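Local coordinates for protein galactan 1,3-beta-galactosidase (Phanerochaete chrysosporium, PDB 7BYX) that probably trims galactose from beta-1,3-galactan chains with a family 43 glycoside hydrolase domain joined to a calcium-binding, sugar-binding module, at residues Ala108-Ala113 against Phe128-Ala133; Ser135-Ile140 against Thr185-Gly190; Ser322-Ser327 against Gly388-Ile393; Leu357-Gly362 against Val381-Ser386. The protein carries 1 engineered substitution. One frame throughout, in Å; residues are numbered along the deposited sequence.

Contact 1: Ala108-Ala113 against Phe128-Ala133. With NAG (2-acetamido-2-deoxy-beta-D-glucopyranose), chain F; NAG (2-acetamido-2-deoxy-beta-D-glucopyranose), chain B.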
loop_
_atom_site.group_PDB
_atom_site.type_symbol
_atom_site.label_atom_id
_atom_site.label_comp_id
_atom_site.label_asym_id
_atom_site.label_seq_id
_atom_site.Cartn_x
_atom_site.Cartn_y
_atom_site.Cartn_z
ATOM N N ALA A 108 10.378 9.656 -18.785
ATOM C CA ALA A 108 9.269 8.720 -18.994
ATOM C C ALA A 108 9.720 7.426 -19.690
ATOM O O ALA A 108 9.201 7.037 -20.751
ATOM C CB ALA A 108 8.141 9.402 -19.775
ATOM N N MET A 109 10.657 6.722 -19.055
ATOM C CA MET A 109 11.173 5.480 -19.629
ATOM C C MET A 109 10.878 4.267 -18.745
ATOM O O MET A 109 10.457 4.387 -17.593
ATOM C CB MET A 109 12.686 5.570 -19.875
ATOM C CG MET A 109 13.081 6.513 -20.964
ATOM S SD MET A 109 14.889 6.605 -21.144
ATOM C CE MET A 109 14.987 7.821 -22.458
ATOM N N VAL A 110 11.106 3.080 -19.314
ATOM C CA VAL A 110 11.166 1.827 -18.569
ATOM C C VAL A 110 12.623 1.404 -18.514
ATOM O O VAL A 110 13.409 1.702 -19.422
ATOM C CB VAL A 110 10.319 0.688 -19.193
ATOM C CG1 VAL A 110 8.860 1.020 -19.159
ATOM C CG2 VAL A 110 10.773 0.402 -20.627
ATOM N N GLY A 111 12.979 0.688 -17.456
ATOM C CA GLY A 111 14.298 0.097 -17.334
ATOM C C GLY A 111 14.179 -1.404 -17.162
ATOM O O GLY A 111 13.191 -1.904 -16.614
ATOM N N VAL A 112 15.196 -2.129 -17.641
ATOM C CA VAL A 112 15.217 -3.585 -17.580
ATOM C C VAL A 112 16.540 -4.045 -16.981
ATOM O O VAL A 112 17.591 -3.448 -17.240
ATOM C CB VAL A 112 15.005 -4.218 -18.972
ATOM C CG1 VAL A 112 15.014 -5.758 -18.871
ATOM C CG2 VAL A 112 13.703 -3.704 -19.622
ATOM N N ALA A 113 16.485 -5.110 -16.180
ATOM C CA ALA A 113 17.664 -5.695 -15.563
ATOM C C ALA A 113 17.412 -7.177 -15.319
ATOM O O ALA A 113 16.274 -7.597 -15.106
ATOM C CB ALA A 113 18.022 -4.983 -14.256
ATOM N N PHE A 128 14.545 2.861 -21.861
ATOM C CA PHE A 128 14.013 3.223 -23.171
ATOM C C PHE A 128 12.530 3.560 -23.067
ATOM O O PHE A 128 11.852 3.193 -22.104
ATOM C CB PHE A 128 14.229 2.103 -24.195
ATOM C CG PHE A 128 13.609 0.790 -23.806
ATOM C CD1 PHE A 128 14.327 -0.140 -23.058
ATOM C CD2 PHE A 128 12.314 0.477 -24.201
ATOM C CE1 PHE A 128 13.765 -1.359 -22.699
ATOM C CE2 PHE A 128 11.738 -0.736 -23.850
ATOM C CZ PHE A 128 12.463 -1.659 -23.092
ATOM N N LYS A 129 12.034 4.248 -24.095
ATOM C CA LYS A 129 10.609 4.526 -24.230
ATOM C C LYS A 129 9.940 3.401 -25.005
ATOM O O LYS A 129 10.271 3.200 -26.178
ATOM C CB LYS A 129 10.388 5.846 -24.942
ATOM C CG LYS A 129 10.899 7.032 -24.166
ATOM C CD LYS A 129 10.748 8.308 -24.941
ATOM C CE LYS A 129 9.385 8.925 -24.719
ATOM N NZ LYS A 129 9.373 9.664 -23.436
ATOM N N PRO A 130 8.993 2.663 -24.409
ATOM C CA PRO A 130 8.437 1.470 -25.076
ATOM C C PRO A 130 7.610 1.852 -26.291
ATOM O O PRO A 130 6.695 2.678 -26.200
ATOM C CB PRO A 130 7.567 0.826 -23.990
ATOM C CG PRO A 130 7.196 1.933 -23.111
ATOM C CD PRO A 130 8.349 2.904 -23.107
ATOM N N LEU A 131 7.959 1.256 -27.434
ATOM C CA LEU A 131 7.357 1.586 -28.732
ATOM C C LEU A 131 7.447 3.088 -29.035
ATOM O O LEU A 131 6.623 3.630 -29.785
ATOM C CB LEU A 131 5.896 1.113 -28.815
ATOM C CG LEU A 131 5.592 -0.371 -28.579
ATOM C CD1 LEU A 131 4.090 -0.659 -28.665
ATOM C CD2 LEU A 131 6.350 -1.241 -29.569
ATOM N N GLY A 132 8.422 3.778 -28.445
ATOM C CA GLY A 132 8.579 5.203 -28.666
ATOM C C GLY A 132 7.655 6.109 -27.876
ATOM O O GLY A 132 7.707 7.327 -28.070
ATOM N N ALA A 133 6.829 5.575 -26.975
ATOM C CA ALA A 133 5.877 6.380 -26.220
ATOM C C ALA A 133 6.258 6.444 -24.743
ATOM O O ALA A 133 7.037 5.632 -24.247
ATOM C CB ALA A 133 4.461 5.819 -26.369
HETATM C C1 NAG F . 16.776 2.427 -27.680
HETATM C C2 NAG F . 16.491 3.912 -27.628
HETATM C C3 NAG F . 17.528 4.640 -28.404
HETATM C C4 NAG F . 18.871 4.358 -27.778
HETATM C C5 NAG F . 19.193 2.862 -27.941
HETATM C C6 NAG F . 20.526 2.499 -27.353
HETATM C C7 NAG F . 14.002 4.643 -27.365
HETATM C C8 NAG F . 12.622 4.767 -28.028
HETATM N N2 NAG F . 15.108 4.091 -28.173
HETATM O O3 NAG F . 17.251 6.073 -28.425
HETATM O O4 NAG F . 19.903 5.197 -28.322
HETATM O O5 NAG F . 18.171 2.041 -27.273
HETATM O O6 NAG F . 20.476 1.173 -26.886
HETATM O O7 NAG F . 14.148 5.009 -26.225
HETATM C C1 NAG B . 14.523 -2.367 -26.403
HETATM C C2 NAG B . 16.032 -2.302 -26.186
HETATM C C3 NAG B . 16.497 -0.907 -26.193
HETATM C C4 NAG B . 16.116 -0.199 -27.448
HETATM C C5 NAG B . 14.615 -0.310 -27.705
HETATM C C6 NAG B . 14.251 0.295 -29.024
HETATM C C7 NAG B . 16.516 -4.302 -24.793
HETATM C C8 NAG B . 16.861 -5.009 -23.474
HETATM N N2 NAG B . 16.390 -2.855 -24.854
HETATM O O3 NAG B . 17.941 -0.910 -26.040
HETATM O O4 NAG B . 16.401 1.181 -27.243
HETATM O O5 NAG B . 14.148 -1.701 -27.689
HETATM O O6 NAG B . 12.885 0.603 -28.942
HETATM O O7 NAG B . 16.314 -4.907 -25.801
#
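Phe-128 lays its ring against CG2 of Val-110, which sits 3.7 Å from the ring centroid and 19° off the normal, a CH-pi contact over one face. The opposite face is taken by a sugar: C1 of the first N-acetylglucosamine of the glycan on Asn-173 lies over the ring centre, so the aromatic is sandwiched between protein and glycan. With CG tucked between the backbone N and the carbonyl carbon (chi1 58°), the ring folds back over its own strand partner, and CE1 also approaches CG2 of Val-112 at 3.9 Å. Beneath it the backbones form an antiparallel hydrogen-bonded pair, Val-110 N to Phe-128 O and Phe-128 N to Val-110 O, both 2.9 Å. The extended chain of Met-109 runs alongside the Phe-128 backbone, its CG meeting CG of Lys-129 at 3.9 Å. Lys-129 N donates to O7 of the second N-acetylglucosamine at 3.1 Å, while its bent side chain carries NZ to Ala-107 O and Asp-134. This pairing joins strand 109-115 to 123-128, an outermost strand of a four-stranded sheet: Trp-97 of strand 93-101 packs on Val-110, Val-112 and Phe-128, and Leu-152 of strand 150-156, in the next sheet, touches Val-110 and Pro-130.

Contact 2: Ser135-Ile140 against Thr185-Gly190. Engineered in segment 185-190: Ala-187 (natural residue Glu).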
loop_
_atom_site.group_PDB
_atom_site.type_symbol
_atom_site.label_atom_id
_atom_site.label_comp_id
_atom_site.label_asym_id
_atom_site.label_seq_id
_atom_site.Cartn_x
_atom_site.Cartn_y
_atom_site.Cartn_z
ATOM N N SER A 135 6.315 6.149 -20.740
ATOM C CA SER A 135 6.010 5.161 -19.718
ATOM C C SER A 135 6.385 5.772 -18.382
ATOM O O SER A 135 7.533 6.178 -18.196
ATOM C CB SER A 135 6.784 3.856 -19.944
ATOM O OG SER A 135 6.177 2.785 -19.235
ATOM N N ARG A 136 5.427 5.858 -17.455
ATOM C CA ARG A 136 5.733 6.321 -16.111
ATOM C C ARG A 136 5.336 5.199 -15.174
ATOM O O ARG A 136 6.027 4.170 -15.116
ATOM C CB ARG A 136 5.081 7.685 -15.859
ATOM C CG ARG A 136 5.810 8.811 -16.587
ATOM C CD ARG A 136 5.164 10.171 -16.384
ATOM N NE ARG A 136 5.948 11.238 -17.008
ATOM C CZ ARG A 136 5.811 11.611 -18.278
ATOM N NH1 ARG A 136 4.915 11.006 -19.061
ATOM N NH2 ARG A 136 6.575 12.584 -18.764
ATOM N N ASP A 137 4.244 5.338 -14.418
ATOM C CA ASP A 137 3.771 4.226 -13.598
ATOM C C ASP A 137 3.578 2.994 -14.474
ATOM O O ASP A 137 2.979 3.076 -15.551
ATOM C CB ASP A 137 2.448 4.596 -12.915
ATOM C CG ASP A 137 2.638 5.246 -11.536
ATOM O OD1 ASP A 137 3.692 5.917 -11.278
ATOM O OD2 ASP A 137 1.696 5.097 -10.712
ATOM N N GLU A 138 4.107 1.863 -14.027
ATOM C CA GLU A 138 4.017 0.635 -14.800
ATOM C C GLU A 138 3.881 -0.553 -13.870
ATOM O O GLU A 138 4.115 -0.463 -12.662
ATOM C CB GLU A 138 5.240 0.423 -15.706
ATOM C CG GLU A 138 6.589 0.665 -15.015
ATOM C CD GLU A 138 6.925 -0.367 -13.963
ATOM O OE1 GLU A 138 7.429 0.010 -12.882
ATOM O OE2 GLU A 138 6.686 -1.568 -14.208
ATOM N N SER A 139 3.523 -1.678 -14.466
ATOM C CA SER A 139 3.628 -2.976 -13.830
ATOM C C SER A 139 3.828 -3.994 -14.946
ATOM O O SER A 139 3.825 -3.651 -16.132
ATOM C CB SER A 139 2.391 -3.283 -12.973
ATOM O OG SER A 139 2.593 -4.400 -12.105
ATOM N N ILE A 140 3.994 -5.252 -14.552
ATOM C CA ILE A 140 4.190 -6.381 -15.450
ATOM C C ILE A 140 3.146 -7.435 -15.110
ATOM O O ILE A 140 2.938 -7.744 -13.930
ATOM C CB ILE A 140 5.596 -6.989 -15.312
ATOM C CG1 ILE A 140 6.638 -5.992 -15.753
ATOM C CG2 ILE A 140 5.715 -8.216 -16.156
ATOM C CD1 ILE A 140 6.480 -5.632 -17.201
ATOM N N THR A 185 -6.471 8.348 -17.576
ATOM C CA THR A 185 -5.540 8.875 -16.564
ATOM C C THR A 185 -5.357 7.913 -15.392
ATOM O O THR A 185 -5.578 8.254 -14.229
ATOM C CB THR A 185 -5.962 10.262 -16.053
ATOM O OG1 THR A 185 -7.177 10.167 -15.290
ATOM C CG2 THR A 185 -6.142 11.246 -17.209
ATOM N N LEU A 186 -4.913 6.700 -15.718
ATOM C CA LEU A 186 -4.681 5.669 -14.719
ATOM C C LEU A 186 -3.213 5.609 -14.315
ATOM O O LEU A 186 -2.313 5.862 -15.120
ATOM C CB LEU A 186 -5.128 4.304 -15.239
ATOM C CG LEU A 186 -6.640 4.240 -15.422
ATOM C CD1 LEU A 186 -7.039 2.846 -15.883
ATOM C CD2 LEU A 186 -7.321 4.629 -14.108
ATOM N N ALA A 187 -2.978 5.248 -13.056
ATOM C CA ALA A 187 -1.628 5.051 -12.533
ATOM C C ALA A 187 -1.620 3.794 -11.671
ATOM O O ALA A 187 -2.650 3.135 -11.483
ATOM C CB ALA A 187 -1.151 6.268 -11.737
ATOM N N ALA A 188 -0.437 3.450 -11.173
ATOM C CA ALA A 188 -0.211 2.359 -10.228
ATOM C C ALA A 188 -0.977 1.072 -10.586
ATOM O O ALA A 188 -1.712 0.542 -9.754
ATOM C CB ALA A 188 -0.554 2.812 -8.811
ATOM N N PRO A 189 -0.801 0.547 -11.802
ATOM C CA PRO A 189 -1.606 -0.613 -12.216
ATOM C C PRO A 189 -1.151 -1.926 -11.601
ATOM O O PRO A 189 -0.016 -2.091 -11.154
ATOM C CB PRO A 189 -1.414 -0.653 -13.736
ATOM C CG PRO A 189 -0.082 -0.025 -13.951
ATOM C CD PRO A 189 0.079 1.019 -12.891
ATOM N N GLY A 190 -2.074 -2.880 -11.619
ATOM C CA GLY A 190 -1.776 -4.276 -11.354
ATOM C C GLY A 190 -2.909 -5.089 -11.934
ATOM O O GLY A 190 -4.028 -4.590 -12.089
HETATM O O HOH W 1 2.113 -0.271 -10.676
HETATM O O HOH W 2 1.427 -4.014 -9.832
#
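Asp-137 reaches across to the corner at Ala-188, where its OD2 accepts the backbone N-H of Ala-188 at 2.7 Å. The bond is bent, 139° at the hydrogen, and uses the anti lone pair of OD2, the one turned from OD1. A first torsion of -90° swings the carboxylate over the neighbouring segment, bringing OD2 also within 3.2 Å of CB of Ala-187, an engineered residue that replaces a natural glutamate. Replacing Asp-137 with an alanine removes the carboxylate and would probably leave the Ala-188 N-H without this acceptor and the backbone corner less firmly held. Further along, CG of Pro-189 rests 4.0 Å from the carbonyl carbon of Glu-138, whose folded side chain turns from this segment toward Arg-82. CB of Ser-139 lies 3.2 Å from Pro-189 O; with OG anti to N (chi1 -167°), the hydroxyl donates to a water at 2.6 Å. That water donates in turn to Pro-189 O, and a second water joins the same oxygen to Glu-138 O. The two segments run nearly parallel yet meet through a side chain and waters rather than direct strand pairing, as expected of innermost strands from successive blades of the family 43 five-bladed beta-propeller, around a central pocket where Asp-137 binds galactose in another structure of this protein, though no sugar occupies it here.

Contact 3: Ser322-Ser327 against Gly388-Ile393. With CA (calcium ion), chain T; GAL (beta-D-galactopyranose), chain H.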
loop_
_atom_site.group_PDB
_atom_site.type_symbol
_atom_site.label_atom_id
_atom_site.label_comp_id
_atom_site.label_asym_id
_atom_site.label_seq_id
_atom_site.Cartn_x
_atom_site.Cartn_y
_atom_site.Cartn_z
ATOM N N SER A 322 -21.298 15.304 15.205
ATOM C CA SER A 322 -22.158 14.382 14.477
ATOM C C SER A 322 -21.726 14.305 13.014
ATOM O O SER A 322 -21.118 15.230 12.467
ATOM C CB SER A 322 -23.629 14.808 14.556
ATOM O OG SER A 322 -24.158 14.603 15.849
ATOM N N GLY A 323 -22.054 13.184 12.383
ATOM C CA GLY A 323 -21.799 12.993 10.969
ATOM C C GLY A 323 -22.219 11.613 10.501
ATOM O O GLY A 323 -22.045 10.624 11.223
ATOM N N SER A 324 -22.762 11.526 9.287
ATOM C CA SER A 324 -23.090 10.217 8.733
ATOM C C SER A 324 -21.859 9.367 8.449
ATOM O O SER A 324 -21.998 8.158 8.252
ATOM C CB SER A 324 -23.896 10.368 7.457
ATOM O OG SER A 324 -23.115 11.067 6.526
ATOM N N GLY A 325 -20.664 9.962 8.415
ATOM C CA GLY A 325 -19.430 9.193 8.307
ATOM C C GLY A 325 -19.012 8.468 9.587
ATOM O O GLY A 325 -18.099 7.634 9.525
ATOM N N PHE A 326 -19.665 8.736 10.725
ATOM C CA PHE A 326 -19.218 8.243 12.031
ATOM C C PHE A 326 -19.970 6.992 12.470
ATOM O O PHE A 326 -21.184 6.875 12.269
ATOM C CB PHE A 326 -19.396 9.303 13.124
ATOM C CG PHE A 326 -18.602 10.541 12.898
ATOM C CD1 PHE A 326 -17.269 10.460 12.518
ATOM C CD2 PHE A 326 -19.181 11.791 13.075
ATOM C CE1 PHE A 326 -16.518 11.611 12.315
ATOM C CE2 PHE A 326 -18.441 12.956 12.871
ATOM C CZ PHE A 326 -17.106 12.868 12.483
ATOM N N SER A 327 -19.248 6.085 13.116
ATOM C CA SER A 327 -19.895 4.994 13.835
ATOM C C SER A 327 -20.768 5.568 14.950
ATOM O O SER A 327 -20.389 6.526 15.624
ATOM C CB SER A 327 -18.830 4.054 14.398
ATOM O OG SER A 327 -19.409 3.030 15.180
ATOM N N GLY A 388 -11.834 14.447 4.691
ATOM C CA GLY A 388 -12.888 15.390 5.011
ATOM C C GLY A 388 -13.372 15.201 6.429
ATOM O O GLY A 388 -13.109 14.188 7.075
ATOM N N GLY A 389 -14.102 16.211 6.906
ATOM C CA GLY A 389 -14.641 16.163 8.253
ATOM C C GLY A 389 -15.637 15.042 8.467
ATOM O O GLY A 389 -15.852 14.626 9.606
ATOM N N ASN A 390 -16.235 14.525 7.393
ATOM C CA ASN A 390 -17.185 13.422 7.472
ATOM C C ASN A 390 -16.584 12.088 7.017
ATOM O O ASN A 390 -17.330 11.143 6.737
ATOM C CB ASN A 390 -18.432 13.742 6.637
ATOM C CG ASN A 390 -19.671 13.029 7.139
ATOM O OD1 ASN A 390 -19.742 12.656 8.312
ATOM N ND2 ASN A 390 -20.659 12.834 6.257
ATOM N N VAL A 391 -15.262 11.985 6.909
ATOM C CA VAL A 391 -14.632 10.782 6.364
ATOM C C VAL A 391 -13.729 10.193 7.429
ATOM O O VAL A 391 -12.804 10.861 7.899
ATOM C CB VAL A 391 -13.849 11.082 5.077
ATOM C CG1 VAL A 391 -13.378 9.785 4.413
ATOM C CG2 VAL A 391 -14.715 11.888 4.133
ATOM N N VAL A 392 -13.975 8.938 7.795
ATOM C CA VAL A 392 -13.218 8.270 8.855
ATOM C C VAL A 392 -12.305 7.214 8.245
ATOM O O VAL A 392 -12.732 6.441 7.377
ATOM C CB VAL A 392 -14.169 7.636 9.895
ATOM C CG1 VAL A 392 -13.429 6.673 10.830
ATOM C CG2 VAL A 392 -14.900 8.725 10.679
ATOM N N ILE A 393 -11.053 7.172 8.716
ATOM C CA ILE A 393 -10.098 6.100 8.463
ATOM C C ILE A 393 -9.479 5.694 9.798
ATOM O O ILE A 393 -9.716 6.329 10.820
ATOM C CB ILE A 393 -9.003 6.522 7.456
ATOM C CG1 ILE A 393 -8.147 7.659 8.048
ATOM C CG2 ILE A 393 -9.645 6.886 6.091
ATOM C CD1 ILE A 393 -7.055 8.190 7.135
HETATM CA CA CA T . -18.626 7.097 17.142
HETATM C C1 GAL H . -17.813 20.200 6.124
HETATM C C2 GAL H . -16.859 19.311 6.899
HETATM C C3 GAL H . -15.592 20.062 7.034
HETATM C C4 GAL H . -14.862 20.058 5.711
HETATM C C5 GAL H . -15.792 20.474 4.577
HETATM C C6 GAL H . -15.932 19.341 3.586
HETATM O O1 GAL H . -18.799 19.426 5.603
HETATM O O2 GAL H . -17.490 18.977 8.173
HETATM O O3 GAL H . -14.776 19.545 8.120
HETATM O O4 GAL H . -14.254 18.777 5.389
HETATM O O5 GAL H . -17.128 20.952 5.019
HETATM O O6 GAL H . -15.387 19.773 2.374
HETATM O O HOH W 3 -16.526 7.439 7.112
#
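Asn-390 sends its amide across to the turn 323-326 and meets it with both ends. From CB the chain leaves with CG roughly anti to the backbone N (chi1 -153°), which carries the amide over the turn. There OD1 accepts Gly-325 N at 2.8 Å, the donor standing 44° out of the carbonyl plane, and lies near CA of Gly-323. ND2 donates to Ser-324 OG at 3.0 Å, almost in the amide plane, so two bonds fix the rotation of the group. The backbones close in beside it: Gly-325 CA makes a CA-H...O contact of 3.3 Å to Asn-390 O, where a CB would collide, and a water links Gly-325 O to Val-392 N. Beside these two hydrogen bonds, CG2 of Val-392 meets the edge of the Phe-326 ring, 3.5 Å from CD1, and Gly-389 O lies 3.6 Å from CZ. A serine in place of Phe-326 lacks the ring and would probably open a gap beside CG2 of Val-392 and next to Ala-360. Next in the chain, Ser-327 O binds calcium at 2.4 Å, together with Glu-308, Glu-310, Lys-330 and Asp-422. Across the contact, Gly-389 N donates to O4 of a bound galactose at 3.0 Å. Loops that join a calcium site, probably structural, to a sugar site are consistent with the beta-sandwich of a family 35 carbohydrate-binding module.

Contact 4: Leu357-Gly362 against Val381-Ser386. With GAL (beta-D-galactopyranose), chain C.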
loop_
_atom_site.group_PDB
_atom_site.type_symbol
_atom_site.label_atom_id
_atom_site.label_comp_id
_atom_site.label_asym_id
_atom_site.label_seq_id
_atom_site.Cartn_x
_atom_site.Cartn_y
_atom_site.Cartn_z
ATOM N N LEU A 357 -7.366 3.257 15.872
ATOM C CA LEU A 357 -7.969 4.558 16.159
ATOM C C LEU A 357 -8.724 5.002 14.912
ATOM O O LEU A 357 -8.111 5.255 13.877
ATOM C CB LEU A 357 -6.886 5.578 16.528
ATOM C CG LEU A 357 -6.388 5.717 17.976
ATOM C CD1 LEU A 357 -6.322 4.367 18.677
ATOM C CD2 LEU A 357 -5.045 6.479 18.095
ATOM N N TYR A 358 -10.048 5.074 15.006
ATOM C CA TYR A 358 -10.909 5.539 13.923
ATOM C C TYR A 358 -11.165 7.038 14.096
ATOM O O TYR A 358 -11.678 7.462 15.132
ATOM C CB TYR A 358 -12.226 4.753 13.910
ATOM C CG TYR A 358 -12.062 3.382 13.303
ATOM C CD1 TYR A 358 -11.333 2.399 13.962
ATOM C CD2 TYR A 358 -12.588 3.085 12.056
ATOM C CE1 TYR A 358 -11.144 1.165 13.415
ATOM C CE2 TYR A 358 -12.411 1.846 11.501
ATOM C CZ TYR A 358 -11.674 0.891 12.189
ATOM O OH TYR A 358 -11.465 -0.345 11.659
ATOM N N PHE A 359 -10.827 7.838 13.081
ATOM C CA PHE A 359 -10.851 9.283 13.248
ATOM C C PHE A 359 -11.184 9.958 11.926
ATOM O O PHE A 359 -10.910 9.408 10.856
ATOM C CB PHE A 359 -9.497 9.799 13.753
ATOM C CG PHE A 359 -8.395 9.625 12.749
ATOM C CD1 PHE A 359 -8.151 10.603 11.783
ATOM C CD2 PHE A 359 -7.637 8.462 12.733
ATOM C CE1 PHE A 359 -7.151 10.433 10.843
ATOM C CE2 PHE A 359 -6.648 8.279 11.790
ATOM C CZ PHE A 359 -6.402 9.266 10.846
ATOM N N ALA A 360 -11.756 11.166 12.013
ATOM C CA ALA A 360 -11.857 12.093 10.889
ATOM C C ALA A 360 -10.899 13.274 11.069
ATOM O O ALA A 360 -10.762 13.816 12.171
ATOM C CB ALA A 360 -13.279 12.623 10.744
ATOM N N ASN A 361 -10.256 13.687 9.974
ATOM C CA ASN A 361 -9.358 14.847 9.957
ATOM C C ASN A 361 -9.575 15.547 8.621
ATOM O O ASN A 361 -8.998 15.142 7.611
ATOM C CB ASN A 361 -7.890 14.446 10.133
ATOM C CG ASN A 361 -6.910 15.599 9.841
ATOM O OD1 ASN A 361 -7.295 16.768 9.804
ATOM N ND2 ASN A 361 -5.634 15.259 9.632
ATOM N N GLY A 362 -10.374 16.609 8.624
ATOM C CA GLY A 362 -10.654 17.311 7.389
ATOM C C GLY A 362 -9.607 18.302 6.915
ATOM O O GLY A 362 -9.810 18.926 5.869
ATOM N N VAL A 381 0.391 9.637 18.270
ATOM C CA VAL A 381 -0.034 8.849 17.119
ATOM C C VAL A 381 -0.372 9.793 15.975
ATOM O O VAL A 381 -1.163 10.725 16.148
ATOM C CB VAL A 381 -1.233 7.951 17.470
ATOM C CG1 VAL A 381 -1.596 7.082 16.290
ATOM C CG2 VAL A 381 -0.910 7.089 18.671
ATOM N N ASP A 382 0.235 9.552 14.810
ATOM C CA ASP A 382 -0.023 10.341 13.612
ATOM C C ASP A 382 -1.430 10.105 13.100
ATOM O O ASP A 382 -1.912 8.968 13.070
ATOM C CB ASP A 382 0.950 9.965 12.496
ATOM C CG ASP A 382 2.276 10.657 12.620
ATOM O OD1 ASP A 382 2.289 11.825 13.060
ATOM O OD2 ASP A 382 3.299 10.034 12.264
ATOM N N GLN A 383 -2.064 11.182 12.638
ATOM C CA GLN A 383 -3.426 11.129 12.112
ATOM C C GLN A 383 -3.421 11.801 10.748
ATOM O O GLN A 383 -3.619 13.020 10.634
ATOM C CB GLN A 383 -4.426 11.770 13.082
ATOM C CG GLN A 383 -4.667 10.921 14.339
ATOM C CD GLN A 383 -5.512 11.623 15.391
ATOM O OE1 GLN A 383 -5.300 12.804 15.703
ATOM N NE2 GLN A 383 -6.489 10.899 15.937
ATOM N N PRO A 384 -3.192 11.028 9.679
ATOM C CA PRO A 384 -3.247 11.590 8.322
ATOM C C PRO A 384 -4.530 12.363 8.042
ATOM O O PRO A 384 -5.541 12.172 8.724
ATOM C CB PRO A 384 -3.152 10.349 7.428
ATOM C CG PRO A 384 -2.475 9.332 8.271
ATOM C CD PRO A 384 -2.894 9.589 9.680
ATOM N N ASP A 385 -4.479 13.271 7.069
ATOM C CA ASP A 385 -5.706 13.824 6.520
ATOM C C ASP A 385 -6.587 12.674 6.050
ATOM O O ASP A 385 -6.129 11.792 5.320
ATOM C CB ASP A 385 -5.387 14.779 5.363
ATOM C CG ASP A 385 -4.403 14.179 4.344
ATOM O OD1 ASP A 385 -3.242 13.900 4.722
ATOM O OD2 ASP A 385 -4.781 13.995 3.162
ATOM N N SER A 386 -7.838 12.659 6.502
ATOM C CA SER A 386 -8.746 11.561 6.203
ATOM C C SER A 386 -9.553 11.768 4.931
ATOM O O SER A 386 -10.197 10.826 4.470
ATOM C CB SER A 386 -9.719 11.339 7.362
ATOM O OG SER A 386 -10.698 12.368 7.385
HETATM C C1 GAL C . -14.035 20.555 8.682
HETATM C C2 GAL C . -13.495 19.963 9.970
HETATM C C3 GAL C . -12.574 20.918 10.633
HETATM C C4 GAL C . -11.470 21.378 9.724
HETATM C C5 GAL C . -12.010 21.896 8.407
HETATM C C6 GAL C . -10.859 22.129 7.461
HETATM O O2 GAL C . -14.622 19.611 10.833
HETATM O O3 GAL C . -11.996 20.302 11.808
HETATM O O4 GAL C . -10.631 20.272 9.367
HETATM O O5 GAL C . -12.904 20.918 7.781
HETATM O O6 GAL C . -11.394 22.545 6.241
#
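Phe-359 is gripped on two sides by the segment 381-386. CB of Gln-383 lies over one face of its ring, offset toward the rim, while Pro-384 O points at the edge, in the ring plane, 3.2 Å from CE1; CD of the same proline touches CZ at 3.7 Å. The first torsion of Phe-359, 67°, sets CG between the backbone N and the carbonyl carbon and directs the ring at the opposing chain. The amide of Gln-383 is turned 44° from that ring, its OE1 held by Ala-419 N. Beyond Phe-359 the contact becomes polar. Asn-361 N donates to Ser-386 OG at 2.9 Å along a nearly straight path (174°), and Ser-386 N returns a bond to Asn-361 O at 3.0 Å. The serine hydroxyl is also bonded to Val-391 O, so this buried group has two partners. Asn-361 ND2 reaches Gln-383 O at 3.2 Å, makes a weak bond to Pro-384 O and finds a further acceptor in Thr-365 O; its OD1 takes Asp-363 N. Here the two sheets of the carbohydrate-binding beta-sandwich face each other: strand 351-360 belongs to one, strand 379-383 edges the other. Between the two segments packing thins at the far end, where Leu-357 and Val-381 meet tip to tip, CD2 to CG1 at 3.9 Å, with Val-369 and Val-371 beside them. The sugar-facing end is looser: Gly-362, partly exposed, barely touches 381-386, and its C lies 3.3 Å from O4 of a galactose that Asp-363 holds by a hydrogen bond.

The four contacts fall into two pairs, one in each module. Contacts 1 and 2, centres 13 Å apart, are stitched together where Ala-108 O meets Ser-135 N at 3.0 Å; contact 1 lies on the glycan-bearing outside, its Val-110 side chain about 10 Å from that of the galactose-binding Asp-137 in contact 2. Contact 4 is nested within the loop closed by contact 3; their centres are 11 Å apart, and Ile-393 O and Phe-359 N, 2.9 Å apart, probably hydrogen-bond between them. Both border linked galactose units of one bound oligosaccharide. Neither contact of one pair touches a contact of the other: the nearest atoms of contacts 2 and 4 are about 17 Å apart.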